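Local structure of periplasmic lipopolysaccharide transport protein LPTH (Pseudomonas aeruginosa, 4UU4) at residues R117-D122 and G135-Y140; P88-Q93 and K103-T108. The protein binds lipopolysaccharide and is required for its translocation from the inner to the outer membrane, possibly as part of a bridge across the periplasm. All blocks are in the same frame, centred on the assembly; numbering follows the deposited sequence.

Contact 1 of 2, residues R117-D122 and G135-Y140; sequences RVVLID and GEKIVY
Val118 and Leu120 pair with Tyr140 and Ile138 as hydrogen-bonded antiparallel partners, strands 117-121 and 137-140 running at 171° with axes 4.5 Å apart. Each pair makes two backbone bonds; the one from Leu120 N to Ile138 O is 2.9 Å long and nearly straight, at 178°. Beyond the non-hydrogen-bonded pair Ile121-Lys137, Asp122 N makes only a weak bond to Glu136 O, where both chains turn a corner.

Leu120, Ile138, Val118 and Tyr140 lie on the face turned to the interior. CD1 of Leu120 reaches across to Ile138, 3.6 Å from its CB. The Tyr140 side chain, with CG anti to the backbone N (chi1 178°), carries its hydroxyl away from strand 117-121 to bond Gln93, while Val118 CG2 stays obliquely beside the ring. On the other face Val119 and Val139 form a non-hydrogen-bonded pair. The extended Lys137 chain crosses Val119, bringing CE within 3.9 Å of Val119 CG2, while Arg117 CG meets Val139 CG1 at 4.0 Å; both long side chains thus use their methylenes against the valines.

Glu136 forms a salt bridge with Arg151 and accepts backbone N-H bonds from Arg161 and Ala152; Asp122 is held by Thr158 and Ser159. Strand 109-112 flanks 117-121 and strand 147-150 flanks 137-141, while Leu120 and Ile138 pack on Val126 of the facing sheet, making this pair an inner part of one wall of the jellyroll.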
loop_
_atom_site.group_PDB
_atom_site.type_symbol
_atom_site.label_atom_id
_atom_site.label_comp_id
_atom_site.label_asym_id
_atom_site.label_seq_id
_atom_site.Cartn_x
_atom_site.Cartn_y
_atom_site.Cartn_z
ATOM N N ARG A 117 7.736 0.007 4.252
ATOM C CA ARG A 117 6.829 1.105 4.564
ATOM C C ARG A 117 5.713 1.252 3.542
ATOM O O ARG A 117 5.954 1.310 2.338
ATOM C CB ARG A 117 7.599 2.421 4.691
ATOM C CG ARG A 117 7.538 3.029 6.082
ATOM C CD ARG A 117 8.724 3.939 6.348
ATOM N NE ARG A 117 9.090 3.950 7.763
ATOM C CZ ARG A 117 9.849 3.024 8.343
ATOM N NH1 ARG A 117 10.316 2.008 7.630
ATOM N NH2 ARG A 117 10.140 3.107 9.635
ATOM N N VAL A 118 4.482 1.313 4.032
ATOM C CA VAL A 118 3.327 1.498 3.165
ATOM C C VAL A 118 2.594 2.784 3.525
ATOM O O VAL A 118 1.955 2.865 4.571
ATOM C CB VAL A 118 2.342 0.322 3.277
ATOM C CG1 VAL A 118 1.273 0.434 2.213
ATOM C CG2 VAL A 118 3.077 -1.001 3.151
ATOM N N VAL A 119 2.677 3.789 2.657
ATOM C CA VAL A 119 1.999 5.054 2.925
ATOM C C VAL A 119 0.713 5.230 2.114
ATOM O O VAL A 119 0.712 5.182 0.885
ATOM C CB VAL A 119 2.938 6.273 2.772
ATOM C CG1 VAL A 119 3.761 6.156 1.509
ATOM C CG2 VAL A 119 2.144 7.569 2.789
ATOM N N LEU A 120 -0.383 5.414 2.842
ATOM C CA LEU A 120 -1.705 5.610 2.273
ATOM C C LEU A 120 -2.056 7.090 2.339
ATOM O O LEU A 120 -2.006 7.694 3.406
ATOM C CB LEU A 120 -2.734 4.801 3.066
ATOM C CG LEU A 120 -2.350 3.345 3.348
ATOM C CD1 LEU A 120 -2.365 3.051 4.839
ATOM C CD2 LEU A 120 -3.272 2.392 2.617
ATOM N N ILE A 121 -2.398 7.672 1.197
ATOM C CA ILE A 121 -2.757 9.082 1.135
ATOM C C ILE A 121 -4.237 9.084 0.768
ATOM O O ILE A 121 -4.759 8.089 0.251
ATOM C CB ILE A 121 -1.720 9.898 0.333
ATOM C CG1 ILE A 121 -0.335 9.782 0.973
ATOM C CG2 ILE A 121 -2.129 11.359 0.233
ATOM C CD1 ILE A 121 0.632 10.855 0.524
ATOM N N ASP A 122 -4.892 10.209 1.055
ATOM C CA ASP A 122 -6.257 10.572 0.590
ATOM C C ASP A 122 -7.475 9.676 0.766
ATOM O O ASP A 122 -7.905 9.003 -0.165
ATOM C CB ASP A 122 -6.261 10.912 -0.888
ATOM C CG ASP A 122 -7.174 12.080 -1.194
ATOM O OD1 ASP A 122 -7.968 12.457 -0.312
ATOM O OD2 ASP A 122 -7.095 12.623 -2.320
ATOM N N GLY A 135 -7.810 8.442 8.315
ATOM C CA GLY A 135 -7.001 9.646 8.334
ATOM C C GLY A 135 -6.677 10.175 6.951
ATOM O O GLY A 135 -6.943 9.522 5.941
ATOM N N GLU A 136 -6.108 11.375 6.911
ATOM C CA GLU A 136 -5.667 11.982 5.665
ATOM C C GLU A 136 -4.468 11.213 5.126
ATOM O O GLU A 136 -4.297 11.072 3.912
ATOM C CB GLU A 136 -5.282 13.446 5.887
ATOM C CG GLU A 136 -6.137 14.446 5.127
ATOM C CD GLU A 136 -5.640 15.870 5.288
ATOM O OE1 GLU A 136 -4.414 16.050 5.451
ATOM O OE2 GLU A 136 -6.472 16.807 5.260
ATOM N N LYS A 137 -3.640 10.717 6.039
ATOM C CA LYS A 137 -2.436 9.992 5.661
ATOM C C LYS A 137 -2.013 8.973 6.719
ATOM O O LYS A 137 -1.867 9.305 7.897
ATOM C CB LYS A 137 -1.301 10.979 5.386
ATOM C CG LYS A 137 0.059 10.332 5.208
ATOM C CD LYS A 137 1.130 11.367 4.953
ATOM C CE LYS A 137 2.510 10.743 5.008
ATOM N NZ LYS A 137 3.561 11.623 4.426
ATOM N N ILE A 138 -1.813 7.730 6.294
ATOM C CA ILE A 138 -1.426 6.666 7.213
ATOM C C ILE A 138 -0.159 5.946 6.766
ATOM O O ILE A 138 -0.110 5.376 5.688
ATOM C CB ILE A 138 -2.549 5.626 7.386
ATOM C CG1 ILE A 138 -3.770 6.259 8.049
ATOM C CG2 ILE A 138 -2.063 4.460 8.217
ATOM C CD1 ILE A 138 -4.888 5.282 8.315
ATOM N N VAL A 139 0.866 5.971 7.608
ATOM C CA VAL A 139 2.113 5.288 7.303
ATOM C C VAL A 139 2.188 3.970 8.071
ATOM O O VAL A 139 1.926 3.929 9.267
ATOM C CB VAL A 139 3.323 6.171 7.636
ATOM C CG1 VAL A 139 4.606 5.528 7.130
ATOM C CG2 VAL A 139 3.139 7.547 7.024
ATOM N N TYR A 140 2.546 2.893 7.381
ATOM C CA TYR A 140 2.527 1.566 7.985
ATOM C C TYR A 140 3.842 0.802 7.832
ATOM O O TYR A 140 4.192 0.350 6.740
ATOM C CB TYR A 140 1.360 0.747 7.426
ATOM C CG TYR A 140 1.277 -0.663 7.964
ATOM C CD1 TYR A 140 1.325 -0.914 9.326
ATOM C CD2 TYR A 140 1.136 -1.742 7.108
ATOM C CE1 TYR A 140 1.246 -2.200 9.818
ATOM C CE2 TYR A 140 1.055 -3.032 7.590
ATOM C CZ TYR A 140 1.111 -3.256 8.943
ATOM O OH TYR A 140 1.033 -4.545 9.421
#

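Contact 2 of 2, residues P88-Q93 and K103-T108; sequences PAYYEQ and KAYGLT
Tyr90 and Tyr105 meet in a non-hydrogen-bonded pair within a beta hairpin, whose strands 89-93 and 103-106 run antiparallel at 163° with axes 4.7 Å apart. On either side, Ala89 with Gly106 and Tyr91 with Ala104 each exchange two backbone bonds; the bond from Tyr91 N to Ala104 O is nearly straight.

The two tyrosine side chains lie side by side and point the same way, their ring planes inclined at 46°. Tyr90 CD1 comes to 3.5 Å from Tyr105 CE2. A chi1 of 175°, which puts CG opposite the backbone N, carries the Tyr90 ring toward the partner strand, and its hydroxyl ends beside Lys103 CG. From Tyr90 OH a 2.7 Å bond is also donated to Glu92 OE1, on the anti lone pair and in the ring plane, which would restrain the ring's tilt. Pro88, after a cis peptide bond, places CG 4.0 Å from Tyr105 CD2 and so extends the apolar row.

On the inward face Ala104 CB sits at the edge of the Tyr91 ring and 3.7 Å from Tyr91 CB. Gly106 brings no side chain to this face beside Ala89.

Lys125 makes a cation-pi contact with Tyr105. The hairpin lies between strands 62-66 and 124-128 in its sheet, and Tyr91 and Ala104 pack on Val118 and Leu120 of strand 117-121 opposite.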
loop_
_atom_site.group_PDB
_atom_site.type_symbol
_atom_site.label_atom_id
_atom_site.label_comp_id
_atom_site.label_asym_id
_atom_site.label_seq_id
_atom_site.Cartn_x
_atom_site.Cartn_y
_atom_site.Cartn_z
ATOM N N PRO A 88 -10.944 2.930 -4.017
ATOM C CA PRO A 88 -9.550 3.279 -3.727
ATOM C C PRO A 88 -8.605 2.146 -4.098
ATOM O O PRO A 88 -9.031 1.059 -4.494
ATOM C CB PRO A 88 -9.570 3.435 -2.208
ATOM C CG PRO A 88 -10.531 2.386 -1.774
ATOM C CD PRO A 88 -11.618 2.390 -2.824
ATOM N N ALA A 89 -7.316 2.416 -3.963
ATOM C CA ALA A 89 -6.304 1.385 -4.026
ATOM C C ALA A 89 -6.321 0.608 -2.715
ATOM O O ALA A 89 -6.666 1.152 -1.643
ATOM C CB ALA A 89 -4.947 1.994 -4.266
ATOM N N TYR A 90 -5.921 -0.658 -2.808
ATOM C CA TYR A 90 -6.066 -1.612 -1.717
ATOM C C TYR A 90 -4.764 -2.348 -1.403
ATOM O O TYR A 90 -4.070 -2.815 -2.301
ATOM C CB TYR A 90 -7.167 -2.612 -2.079
ATOM C CG TYR A 90 -7.363 -3.756 -1.107
ATOM C CD1 TYR A 90 -7.889 -3.539 0.165
ATOM C CD2 TYR A 90 -7.054 -5.056 -1.475
ATOM C CE1 TYR A 90 -8.083 -4.588 1.047
ATOM C CE2 TYR A 90 -7.243 -6.109 -0.601
ATOM C CZ TYR A 90 -7.759 -5.872 0.657
ATOM O OH TYR A 90 -7.945 -6.926 1.525
ATOM N N TYR A 91 -4.443 -2.439 -0.118
ATOM C CA TYR A 91 -3.291 -3.193 0.363
ATOM C C TYR A 91 -3.783 -4.253 1.345
ATOM O O TYR A 91 -4.630 -3.975 2.181
ATOM C CB TYR A 91 -2.298 -2.252 1.055
ATOM C CG TYR A 91 -1.146 -2.940 1.763
ATOM C CD1 TYR A 91 0.022 -3.253 1.085
ATOM C CD2 TYR A 91 -1.217 -3.256 3.113
ATOM C CE1 TYR A 91 1.080 -3.873 1.718
ATOM C CE2 TYR A 91 -0.161 -3.879 3.759
ATOM C CZ TYR A 91 0.985 -4.187 3.053
ATOM O OH TYR A 91 2.043 -4.806 3.683
ATOM N N GLU A 92 -3.256 -5.467 1.240
ATOM C CA GLU A 92 -3.640 -6.541 2.145
ATOM C C GLU A 92 -2.387 -7.238 2.650
ATOM O O GLU A 92 -1.490 -7.517 1.863
ATOM C CB GLU A 92 -4.528 -7.542 1.403
ATOM C CG GLU A 92 -5.211 -8.556 2.303
ATOM C CD GLU A 92 -5.892 -9.666 1.521
ATOM O OE1 GLU A 92 -6.977 -9.417 0.954
ATOM O OE2 GLU A 92 -5.342 -10.787 1.478
ATOM N N GLN A 93 -2.297 -7.513 3.949
ATOM C CA GLN A 93 -1.139 -8.292 4.412
ATOM C C GLN A 93 -1.346 -9.062 5.715
ATOM O O GLN A 93 -2.202 -8.723 6.522
ATOM C CB GLN A 93 0.134 -7.433 4.479
ATOM C CG GLN A 93 0.474 -6.895 5.858
ATOM C CD GLN A 93 1.916 -7.170 6.246
ATOM O OE1 GLN A 93 2.690 -7.710 5.455
ATOM N NE2 GLN A 93 2.281 -6.807 7.470
ATOM N N LYS A 103 -6.138 -5.012 6.516
ATOM C CA LYS A 103 -6.582 -4.361 5.294
ATOM C C LYS A 103 -6.156 -2.903 5.319
ATOM O O LYS A 103 -6.025 -2.300 6.381
ATOM C CB LYS A 103 -8.101 -4.460 5.145
ATOM C CG LYS A 103 -8.632 -5.883 5.104
ATOM C CD LYS A 103 -10.143 -5.903 4.961
ATOM C CE LYS A 103 -10.677 -7.324 4.906
ATOM N NZ LYS A 103 -12.166 -7.366 4.926
ATOM N N ALA A 104 -5.928 -2.346 4.138
ATOM C CA ALA A 104 -5.524 -0.957 4.010
ATOM C C ALA A 104 -6.112 -0.358 2.741
ATOM O O ALA A 104 -6.147 -0.994 1.692
ATOM C CB ALA A 104 -4.008 -0.839 4.017
ATOM N N TYR A 105 -6.588 0.871 2.852
ATOM C CA TYR A 105 -7.240 1.527 1.739
ATOM C C TYR A 105 -6.691 2.924 1.585
ATOM O O TYR A 105 -6.352 3.575 2.570
ATOM C CB TYR A 105 -8.742 1.608 1.978
ATOM C CG TYR A 105 -9.429 0.270 2.161
ATOM C CD1 TYR A 105 -9.558 -0.308 3.424
ATOM C CD2 TYR A 105 -9.977 -0.401 1.076
ATOM C CE1 TYR A 105 -10.203 -1.523 3.591
ATOM C CE2 TYR A 105 -10.621 -1.613 1.233
ATOM C CZ TYR A 105 -10.732 -2.171 2.490
ATOM O OH TYR A 105 -11.374 -3.381 2.639
ATOM N N GLY A 106 -6.611 3.391 0.346
ATOM C CA GLY A 106 -6.199 4.764 0.119
ATOM C C GLY A 106 -6.300 5.141 -1.337
ATOM O O GLY A 106 -6.113 4.297 -2.196
ATOM N N LEU A 107 -6.605 6.405 -1.613
ATOM C CA LEU A 107 -6.605 6.889 -2.986
ATOM C C LEU A 107 -5.240 6.670 -3.636
ATOM O O LEU A 107 -5.166 6.204 -4.768
ATOM C CB LEU A 107 -7.034 8.353 -3.055
ATOM C CG LEU A 107 -8.453 8.569 -3.591
ATOM C CD1 LEU A 107 -9.423 7.591 -2.954
ATOM C CD2 LEU A 107 -8.921 10.006 -3.373
ATOM N N THR A 108 -4.164 6.984 -2.918
ATOM C CA THR A 108 -2.831 6.605 -3.387
ATOM C C THR A 108 -2.131 5.734 -2.346
ATOM O O THR A 108 -2.142 6.053 -1.163
ATOM C CB THR A 108 -1.958 7.836 -3.722
ATOM O OG1 THR A 108 -2.580 8.596 -4.762
ATOM C CG2 THR A 108 -0.571 7.411 -4.179
#

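Overall arrangement
Contacts 1 and 2 belong to the two antiparallel sheets that face each other in the jellyroll, their centres about 9 Å apart. The inward side chains meet between the walls: Leu120 CD2 lies 3.6 Å from Ala104 CB. At one end Tyr140 OH and Gln93 NE2, 3.2 Å apart, join the sheets by a probable hydrogen bond. At the other, the chain leaving contact 2 turns into the opposite sheet, where Thr108 O accepts a probable 2.9 Å bond from Ile121 N and Leu107 and Thr108 form a classic beta bulge facing Ile121. In the LptA family lipopolysaccharide is thought to travel along the apolar groove between such sheets, and the inward side chains of both contacts are consistent with lining it.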